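Local coordinates for BF1531-like N-terminal domain-containing protein (Bacteroides fragilis, PDB 3SLR), which is of unknown function but binds magnesium in a phosphatase-like domain and may hydrolyse ester bonds, at residues D30-L35 / T194-S199; C224-L229 / I274-S279; M331-D336 / V351-L356. All blocks are in the same frame, centred on the assembly; numbering follows the deposited sequence.

Contact 1. Residues D30-L35 / T194-S199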
loop_
_atom_site.group_PDB
_atom_site.type_symbol
_atom_site.label_atom_id
_atom_site.label_comp_id
_atom_site.label_asym_id
_atom_site.label_seq_id
_atom_site.Cartn_x
_atom_site.Cartn_y
_atom_site.Cartn_z
ATOM N N ASP A 30 -15.177 14.493 5.302
ATOM C CA ASP A 30 -16.387 14.711 6.101
ATOM C C ASP A 30 -16.187 14.390 7.588
ATOM O O ASP A 30 -17.142 14.360 8.370
ATOM C CB ASP A 30 -17.616 13.991 5.513
ATOM C CG ASP A 30 -17.443 12.469 5.408
ATOM O OD1 ASP A 30 -16.618 11.869 6.125
ATOM O OD2 ASP A 30 -18.178 11.859 4.608
ATOM N N THR A 31 -14.937 14.161 7.970
ATOM C CA THR A 31 -14.561 14.122 9.387
ATOM C C THR A 31 -13.430 15.133 9.582
ATOM O O THR A 31 -13.018 15.780 8.626
ATOM C CB THR A 31 -14.142 12.713 9.855
ATOM O OG1 THR A 31 -13.027 12.228 9.078
ATOM C CG2 THR A 31 -15.323 11.748 9.729
ATOM N N ALA A 32 -12.933 15.289 10.804
ATOM C CA ALA A 32 -11.880 16.284 11.042
ATOM C C ALA A 32 -10.558 15.858 10.406
ATOM O O ALA A 32 -10.041 14.781 10.699
ATOM C CB ALA A 32 -11.707 16.539 12.526
ATOM N N THR A 33 -10.005 16.715 9.547
ATOM C CA THR A 33 -8.857 16.316 8.719
ATOM C C THR A 33 -7.513 16.944 9.102
ATOM O O THR A 33 -6.515 16.731 8.412
ATOM C CB THR A 33 -9.117 16.595 7.203
ATOM O OG1 THR A 33 -9.552 17.951 7.021
ATOM C CG2 THR A 33 -10.173 15.661 6.653
ATOM N N GLN A 34 -7.464 17.697 10.197
ATOM C CA GLN A 34 -6.244 18.458 10.498
ATOM C C GLN A 34 -5.011 17.589 10.752
ATOM O O GLN A 34 -3.930 17.911 10.273
ATOM C CB GLN A 34 -6.453 19.449 11.648
ATOM C CG GLN A 34 -7.534 20.484 11.389
ATOM C CD GLN A 34 -8.924 20.015 11.807
ATOM O OE1 GLN A 34 -9.126 18.849 12.162
ATOM N NE2 GLN A 34 -9.888 20.937 11.786
ATOM N N LEU A 35 -5.165 16.491 11.492
ATOM C CA LEU A 35 -4.028 15.618 11.741
ATOM C C LEU A 35 -3.652 14.839 10.488
ATOM O O LEU A 35 -2.474 14.615 10.211
ATOM C CB LEU A 35 -4.312 14.664 12.899
ATOM C CG LEU A 35 -4.543 15.335 14.249
ATOM C CD1 LEU A 35 -4.567 14.282 15.351
ATOM C CD2 LEU A 35 -3.475 16.371 14.518
ATOM N N THR A 194 -13.500 14.966 19.169
ATOM C CA THR A 194 -12.715 15.734 18.205
ATOM C C THR A 194 -13.162 15.599 16.752
ATOM O O THR A 194 -12.703 16.360 15.893
ATOM C CB THR A 194 -11.232 15.356 18.257
ATOM O OG1 THR A 194 -11.048 14.037 17.722
ATOM C CG2 THR A 194 -10.701 15.421 19.687
ATOM N N GLU A 195 -14.032 14.631 16.480
ATOM C CA GLU A 195 -14.459 14.335 15.110
ATOM C C GLU A 195 -13.329 13.714 14.272
ATOM O O GLU A 195 -13.450 13.559 13.055
ATOM C CB GLU A 195 -15.023 15.579 14.426
ATOM C CG GLU A 195 -16.509 15.768 14.610
ATOM C CD GLU A 195 -17.313 14.755 13.814
ATOM O OE1 GLU A 195 -17.050 14.605 12.601
ATOM O OE2 GLU A 195 -18.199 14.099 14.398
ATOM N N ILE A 196 -12.239 13.333 14.929
ATOM C CA ILE A 196 -11.168 12.623 14.231
ATOM C C ILE A 196 -11.505 11.134 14.180
ATOM O O ILE A 196 -11.726 10.514 15.216
ATOM C CB ILE A 196 -9.808 12.826 14.919
ATOM C CG1 ILE A 196 -9.461 14.317 14.977
ATOM C CG2 ILE A 196 -8.707 12.047 14.187
ATOM C CD1 ILE A 196 -8.149 14.611 15.681
ATOM N N ILE A 197 -11.537 10.571 12.972
ATOM C CA ILE A 197 -12.068 9.225 12.760
ATOM C C ILE A 197 -10.979 8.164 12.689
ATOM O O ILE A 197 -11.261 6.973 12.802
ATOM C CB ILE A 197 -12.953 9.156 11.479
ATOM C CG1 ILE A 197 -13.922 7.967 11.553
ATOM C CG2 ILE A 197 -12.108 9.114 10.220
ATOM C CD1 ILE A 197 -15.196 8.307 12.288
ATOM N N LEU A 198 -9.735 8.592 12.504
ATOM C CA LEU A 198 -8.614 7.654 12.489
ATOM C C LEU A 198 -7.831 7.726 13.795
ATOM O O LEU A 198 -7.596 8.808 14.324
ATOM C CB LEU A 198 -7.671 7.956 11.319
ATOM C CG LEU A 198 -8.240 7.737 9.912
ATOM C CD1 LEU A 198 -7.320 8.353 8.855
ATOM C CD2 LEU A 198 -8.450 6.261 9.646
ATOM N N SER A 199 -7.418 6.573 14.311
ATOM C CA SER A 199 -6.622 6.543 15.535
ATOM C C SER A 199 -5.209 7.074 15.284
ATOM O O SER A 199 -4.741 7.139 14.146
ATOM C CB SER A 199 -6.551 5.123 16.097
ATOM O OG SER A 199 -5.778 4.308 15.231
HETATM O O HOH W 1 -10.857 12.217 10.641
#

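Contact 2. Residues C224-L229 / I274-S279. With MG (magnesium ion), chain C; MG (magnesium ion), chain B.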
loop_
_atom_site.group_PDB
_atom_site.type_symbol
_atom_site.label_atom_id
_atom_site.label_comp_id
_atom_site.label_asym_id
_atom_site.label_seq_id
_atom_site.Cartn_x
_atom_site.Cartn_y
_atom_site.Cartn_z
ATOM N N CYS A 224 11.936 -3.901 -8.952
ATOM C CA CYS A 224 12.766 -5.090 -8.796
ATOM C C CYS A 224 12.803 -5.585 -7.357
ATOM O O CYS A 224 12.929 -4.792 -6.422
ATOM C CB CYS A 224 14.191 -4.788 -9.282
ATOM S SG CYS A 224 15.435 -6.058 -8.931
ATOM N N LEU A 225 12.684 -6.903 -7.199
ATOM C CA LEU A 225 12.800 -7.567 -5.906
ATOM C C LEU A 225 14.019 -8.502 -5.930
ATOM O O LEU A 225 14.126 -9.360 -6.802
ATOM C CB LEU A 225 11.525 -8.371 -5.607
ATOM C CG LEU A 225 11.540 -9.219 -4.330
ATOM C CD1 LEU A 225 11.687 -8.328 -3.104
ATOM C CD2 LEU A 225 10.291 -10.100 -4.192
ATOM N N ILE A 226 14.938 -8.308 -4.981
ATOM C CA ILE A 226 16.141 -9.132 -4.862
ATOM C C ILE A 226 15.990 -10.041 -3.659
ATOM O O ILE A 226 15.708 -9.573 -2.556
ATOM C CB ILE A 226 17.402 -8.267 -4.662
ATOM C CG1 ILE A 226 17.538 -7.277 -5.806
ATOM C CG2 ILE A 226 18.661 -9.154 -4.538
ATOM C CD1 ILE A 226 18.539 -6.157 -5.512
ATOM N N LEU A 227 16.181 -11.339 -3.876
ATOM C CA LEU A 227 15.923 -12.340 -2.846
ATOM C C LEU A 227 17.177 -13.071 -2.389
ATOM O O LEU A 227 17.953 -13.553 -3.200
ATOM C CB LEU A 227 14.944 -13.387 -3.381
ATOM C CG LEU A 227 13.572 -12.856 -3.800
ATOM C CD1 LEU A 227 12.850 -13.871 -4.685
ATOM C CD2 LEU A 227 12.739 -12.487 -2.574
ATOM N N ASP A 228 17.350 -13.178 -1.082
ATOM C CA ASP A 228 18.251 -14.176 -0.538
ATOM C C ASP A 228 17.569 -15.547 -0.721
ATOM O O ASP A 228 16.375 -15.609 -0.991
ATOM C CB ASP A 228 18.515 -13.868 0.935
ATOM C CG ASP A 228 19.281 -14.964 1.629
ATOM O OD1 ASP A 228 20.448 -15.200 1.246
ATOM O OD2 ASP A 228 18.715 -15.580 2.553
ATOM N N LEU A 229 18.318 -16.638 -0.610
ATOM C CA LEU A 229 17.727 -17.967 -0.765
ATOM C C LEU A 229 17.500 -18.658 0.583
ATOM O O LEU A 229 16.359 -18.822 1.021
ATOM C CB LEU A 229 18.587 -18.840 -1.690
ATOM C CG LEU A 229 18.718 -18.390 -3.152
ATOM C CD1 LEU A 229 19.680 -19.302 -3.933
ATOM C CD2 LEU A 229 17.353 -18.316 -3.846
ATOM N N ILE A 274 10.882 -7.290 -11.828
ATOM C CA ILE A 274 12.076 -8.082 -12.119
ATOM C C ILE A 274 12.537 -8.781 -10.857
ATOM O O ILE A 274 12.700 -8.134 -9.826
ATOM C CB ILE A 274 13.223 -7.180 -12.629
ATOM C CG1 ILE A 274 12.751 -6.375 -13.836
ATOM C CG2 ILE A 274 14.449 -8.018 -12.978
ATOM C CD1 ILE A 274 13.751 -5.297 -14.277
ATOM N N ILE A 275 12.713 -10.101 -10.919
ATOM C CA ILE A 275 13.222 -10.840 -9.767
ATOM C C ILE A 275 14.697 -11.183 -9.924
ATOM O O ILE A 275 15.123 -11.673 -10.968
ATOM C CB ILE A 275 12.448 -12.151 -9.529
ATOM C CG1 ILE A 275 10.940 -11.923 -9.675
ATOM C CG2 ILE A 275 12.793 -12.718 -8.148
ATOM C CD1 ILE A 275 10.346 -10.967 -8.648
ATOM N N ALA A 276 15.476 -10.936 -8.875
ATOM C CA ALA A 276 16.885 -11.282 -8.889
ATOM C C ALA A 276 17.220 -12.070 -7.630
ATOM O O ALA A 276 16.542 -11.929 -6.615
ATOM C CB ALA A 276 17.739 -10.015 -8.960
ATOM N N VAL A 277 18.265 -12.892 -7.697
ATOM C CA VAL A 277 18.744 -13.602 -6.519
ATOM C C VAL A 277 20.110 -13.056 -6.112
ATOM O O VAL A 277 20.942 -12.739 -6.969
ATOM C CB VAL A 277 18.802 -15.146 -6.767
ATOM C CG1 VAL A 277 19.645 -15.841 -5.700
ATOM C CG2 VAL A 277 17.390 -15.736 -6.804
ATOM N N CYS A 278 20.326 -12.923 -4.807
ATOM C CA CYS A 278 21.616 -12.510 -4.268
ATOM C C CYS A 278 21.900 -13.330 -3.018
ATOM O O CYS A 278 21.323 -13.094 -1.959
ATOM C CB CYS A 278 21.632 -11.008 -3.938
ATOM S SG CYS A 278 23.293 -10.390 -3.452
ATOM N N SER A 279 22.780 -14.317 -3.161
ATOM C CA SER A 279 22.938 -15.353 -2.154
ATOM C C SER A 279 24.412 -15.692 -1.905
ATOM O O SER A 279 25.221 -15.696 -2.833
ATOM C CB SER A 279 22.166 -16.602 -2.600
ATOM O OG SER A 279 22.374 -17.714 -1.737
HETATM MG MG MG C . 21.816 -17.140 1.771
HETATM MG MG MG B . 19.541 -16.417 4.438
HETATM O O HOH W 2 20.162 -17.229 6.677
HETATM O O HOH W 3 21.494 -17.316 3.981
HETATM O O HOH W 4 21.057 -14.592 4.570
HETATM O O HOH W 5 23.225 -18.813 2.422
HETATM O O HOH W 6 23.173 -15.413 1.738
#

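Contact 3. Residues M331-D336 / V351-L356. With MG (magnesium ion), chain B.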
loop_
_atom_site.group_PDB
_atom_site.type_symbol
_atom_site.label_atom_id
_atom_site.label_comp_id
_atom_site.label_asym_id
_atom_site.label_seq_id
_atom_site.Cartn_x
_atom_site.Cartn_y
_atom_site.Cartn_z
HETATM N N MSE A 331 14.665 -0.637 -6.089
HETATM C CA MSE A 331 14.930 -2.023 -5.664
HETATM C C MSE A 331 14.517 -2.320 -4.236
HETATM O O MSE A 331 14.631 -1.466 -3.352
HETATM C CB MSE A 331 16.418 -2.344 -5.810
HETATM C CG MSE A 331 16.884 -2.388 -7.231
HETATM SE SE MSE A 331 18.835 -2.540 -7.369
HETATM C CE MSE A 331 18.810 -3.254 -9.174
ATOM N N VAL A 332 14.049 -3.552 -4.029
ATOM C CA VAL A 332 13.721 -4.072 -2.709
ATOM C C VAL A 332 14.573 -5.322 -2.479
ATOM O O VAL A 332 14.655 -6.176 -3.342
ATOM C CB VAL A 332 12.242 -4.477 -2.625
ATOM C CG1 VAL A 332 11.925 -5.067 -1.262
ATOM C CG2 VAL A 332 11.344 -3.287 -2.896
ATOM N N PHE A 333 15.215 -5.414 -1.322
ATOM C CA PHE A 333 16.055 -6.561 -0.992
ATOM C C PHE A 333 15.540 -7.274 0.254
ATOM O O PHE A 333 15.405 -6.653 1.311
ATOM C CB PHE A 333 17.502 -6.083 -0.784
ATOM C CG PHE A 333 18.438 -7.142 -0.237
ATOM C CD1 PHE A 333 18.651 -8.328 -0.922
ATOM C CD2 PHE A 333 19.138 -6.915 0.944
ATOM C CE1 PHE A 333 19.530 -9.285 -0.428
ATOM C CE2 PHE A 333 20.017 -7.867 1.442
ATOM C CZ PHE A 333 20.211 -9.048 0.761
ATOM N N LEU A 334 15.253 -8.570 0.112
ATOM C CA LEU A 334 14.763 -9.406 1.214
ATOM C C LEU A 334 15.786 -10.454 1.642
ATOM O O LEU A 334 16.205 -11.291 0.840
ATOM C CB LEU A 334 13.462 -10.102 0.816
ATOM C CG LEU A 334 12.287 -9.176 0.478
ATOM C CD1 LEU A 334 11.081 -10.019 0.051
ATOM C CD2 LEU A 334 11.933 -8.306 1.663
ATOM N N ASP A 335 16.166 -10.413 2.918
ATOM C CA ASP A 335 17.169 -11.320 3.469
ATOM C C ASP A 335 16.853 -11.565 4.949
ATOM O O ASP A 335 16.578 -10.631 5.694
ATOM C CB ASP A 335 18.572 -10.705 3.289
ATOM C CG ASP A 335 19.690 -11.713 3.491
ATOM O OD1 ASP A 335 19.614 -12.506 4.460
ATOM O OD2 ASP A 335 20.652 -11.706 2.684
ATOM N N ASP A 336 16.856 -12.828 5.363
ATOM C CA ASP A 336 16.496 -13.204 6.730
ATOM C C ASP A 336 17.606 -12.871 7.728
ATOM O O ASP A 336 17.384 -12.879 8.931
ATOM C CB ASP A 336 16.222 -14.716 6.798
ATOM C CG ASP A 336 17.479 -15.517 6.600
ATOM O OD1 ASP A 336 18.000 -15.454 5.477
ATOM O OD2 ASP A 336 17.980 -16.163 7.553
ATOM N N VAL A 351 18.393 1.368 -1.831
ATOM C CA VAL A 351 17.739 0.068 -1.797
ATOM C C VAL A 351 16.883 -0.041 -0.540
ATOM O O VAL A 351 17.338 0.268 0.569
ATOM C CB VAL A 351 18.761 -1.087 -1.868
ATOM C CG1 VAL A 351 18.052 -2.425 -1.861
ATOM C CG2 VAL A 351 19.611 -0.959 -3.119
ATOM N N THR A 352 15.632 -0.460 -0.721
ATOM C CA THR A 352 14.721 -0.679 0.395
ATOM C C THR A 352 14.971 -2.073 0.965
ATOM O O THR A 352 14.956 -3.056 0.239
ATOM C CB THR A 352 13.259 -0.507 -0.052
ATOM O OG1 THR A 352 13.079 0.846 -0.495
ATOM C CG2 THR A 352 12.283 -0.815 1.097
ATOM N N VAL A 353 15.243 -2.133 2.264
ATOM C CA VAL A 353 15.581 -3.390 2.919
ATOM C C VAL A 353 14.631 -3.646 4.093
ATOM O O VAL A 353 14.904 -3.238 5.224
ATOM C CB VAL A 353 17.033 -3.378 3.432
ATOM C CG1 VAL A 353 17.420 -4.761 3.934
ATOM C CG2 VAL A 353 17.999 -2.917 2.323
ATOM N N PRO A 354 13.505 -4.313 3.822
ATOM C CA PRO A 354 12.510 -4.538 4.876
ATOM C C PRO A 354 13.068 -5.311 6.062
ATOM O O PRO A 354 13.853 -6.245 5.886
ATOM C CB PRO A 354 11.429 -5.343 4.162
ATOM C CG PRO A 354 11.485 -4.828 2.766
ATOM C CD PRO A 354 12.979 -4.660 2.494
ATOM N N GLU A 355 12.657 -4.906 7.257
ATOM C CA GLU A 355 13.080 -5.550 8.493
ATOM C C GLU A 355 12.209 -6.784 8.727
ATOM O O GLU A 355 11.292 -6.766 9.552
ATOM C CB GLU A 355 12.961 -4.561 9.659
ATOM C CG GLU A 355 13.431 -5.074 11.010
ATOM C CD GLU A 355 14.911 -5.418 11.023
ATOM O OE1 GLU A 355 15.677 -4.824 10.244
ATOM O OE2 GLU A 355 15.310 -6.288 11.816
ATOM N N LEU A 356 12.488 -7.850 7.982
ATOM C CA LEU A 356 11.715 -9.084 8.101
ATOM C C LEU A 356 11.720 -9.595 9.536
ATOM O O LEU A 356 12.754 -9.559 10.211
ATOM C CB LEU A 356 12.295 -10.167 7.196
ATOM C CG LEU A 356 12.085 -10.055 5.686
ATOM C CD1 LEU A 356 12.873 -11.149 4.988
ATOM C CD2 LEU A 356 10.609 -10.160 5.332
HETATM MG MG MG B . 19.541 -16.417 4.438
HETATM O O HOH W 7 15.118 -7.648 3.964
HETATM O O HOH W 4 21.057 -14.592 4.570
HETATM O O HOH W 8 14.485 -11.804 10.005
HETATM O O HOH W 2 20.162 -17.229 6.677
HETATM O O HOH W 3 21.494 -17.316 3.981
#

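Contact 1. Residues D30-L35 / T194-S199
Thr-31 and Ala-32 meet the loop at Glu-195 to Ile-197 through a backbone hydrogen bond, a bridging water and a small apolar patch. Thr-31 CB rests against Glu-195 O at 3.4 Å. From there OG1 swings between the backbone N and the carbonyl carbon (chi1 59°), which brings it to Ile-197 CG2 at 3.4 Å, while the methyl CG2 lies 3.9 Å from Ile-197 CB, the two side chains crossing nearly at right angles. OG1 also meets a water at 2.7 Å; that water donates to Ala-32 O and accepts from Ile-197 N, tying both backbones together. Threonine suits the spot because one branch can be polar and the other oily.

Ala-32 N donates to Glu-195 O at 2.9 Å, approaching from above the carbonyl plane. The short methyl of Ala-32 lets the backbones come close: CB lies 3.5 Å from Thr-194 O and touches Ile-196 CG1. Leu-35, in the first turn of helix 34-46, sets CD1 against Ile-196 CD1 at 3.6 Å. The carbonyl of Glu-195 is presented where the chain leaves helix 188-194 with positive phi. Ile-196 N donates to Thr-194 OG1 in an ST turn, and that hydroxyl also hydrogen-bonds Val-190 O. The carboxylate of Glu-195 turns to Tyr-58 and Lys-88.

Segment 30-35 follows the first strand of the FkbH N-terminal domain, where SGNH relatives carry their catalytic serine, though no such role is established here. With main-chain atoms supplying the direct hydrogen bond and most of the water's partners, the joint depends more on backbone shape than on charge.

Contact 2. Residues C224-L229 / I274-S279
Leu-225 and Leu-227 join their strand to the neighbouring one in a parallel ladder: Leu-225 N gives its hydrogen to Ile-274 O, Ala-276 N to Leu-225 O, Leu-227 N to Ala-276 O, and Cys-278 N to Leu-227 O at 2.9 Å. Apolar side chains meet on both faces. On one, Leu-227 CD1 meets Ile-275 CG2 at 3.7 Å; on the other, Ile-226 CG2, anti to its own N, lies 3.6 Å from Cys-278 CB, and small Ala-276 sits beside Ile-226 CG1. Past the strand end, Leu-229 CG lies 3.7 Å from Val-277 CG1, the two side chains crossing at about a right angle.

These are the central strands of a sheet consistent with the Rossmann-like core of a HAD-type phosphatase domain, and the loop after the first carries two of the metal-binding aspartates, Asp-228 and Asp-230. Asp-228 spreads its carboxylate over two magnesium ions, OD1 at 2.4 Å from one and OD2 at 2.2 Å from the other, and a water is shared by both metals. An aspartate suits this place because its short side chain sets two carboxylate oxygens just past the strand, one for each metal. Asp-230 O and Asp-336 OD1 also bind the magnesium held by OD2; Asp-228 OD2 also accepts a hydrogen bond from Thr-232 OG1. Farther out, Lys-313 donates to Cys-278 O and, weakly, to Asp-228 OD1. Helix 255-270 packs on Leu-225, Leu-227 and Ile-275, while helix 313-324 packs on Cys-224 and Ile-226.

Contact 3. Residues M331-D336 / V351-L356
Val-332 and Thr-352 form a single bridge between two segments that run roughly the same way, 29° apart, with Thr-352 N donating to Met-331 O at 3.0 Å and Phe-333 N donating to Thr-352 O at 2.8 Å, the latter in line with the C=O bond. The pairing stops at Pro-354, which has no N-H to offer Phe-333 O; its CD lies 3.4 Å from that oxygen instead. A water takes over, donating to Phe-333 O and to Pro-354 O at 2.7 Å while accepting from Asp-335 N.

Pro-354 CG meets Leu-334 CD2 at 3.7 Å, and its CD touches Val-332 CG1, the valine and leucine side chains each crossing that of the proline at about a right angle. On the side of the strand that carries Phe-333, this ring and Val-353 lie side by side, pointing the same way, and Val-351 CG1 comes within 3.9 Å of Phe-333 CB. Segment 351-356 thus flanks the edge strand of what is probably a HAD-type sheet, the chain having crossed back through helix 338-347, whose Val-344 touches both Phe-333 and Val-353.

Beyond the strand comes an acidic pair, consistent with the one that this superfamily places after its fourth core strand. CG of Asp-336, set between its backbone N and carbonyl carbon (chi1 69°), lets OD1 bind magnesium at 2.1 Å. Asp-335 OD1 accepts from a metal-bound water, while OD2 makes a salt bridge with Lys-313. Behind the pair, Leu-356 CD1 packs 3.8 Å from Asp-335 O, which accepts a hydrogen bond from Arg-341 NH1.

Contacts 2 and 3 belong to one sheet of the phosphatase-like domain, with centres about 10 Å apart; contact 1 lies in the FkbH N-terminal domain, on the opposite side of the chain's centre. Strands 224-227 and 331-334 are neighbours, linked by backbone bonds of Ile-226 with Val-332 and Leu-334, so Asp-228 and Asp-336 converge on the same magnesium ion. Both contacts are buried, but contact 2 is a regular ladder inside the sheet, whereas contact 3 covers the sheet edge and turns to water once the pairing ends. Contact 1, only partly buried, joins a loop to a helix exit and involves no metal.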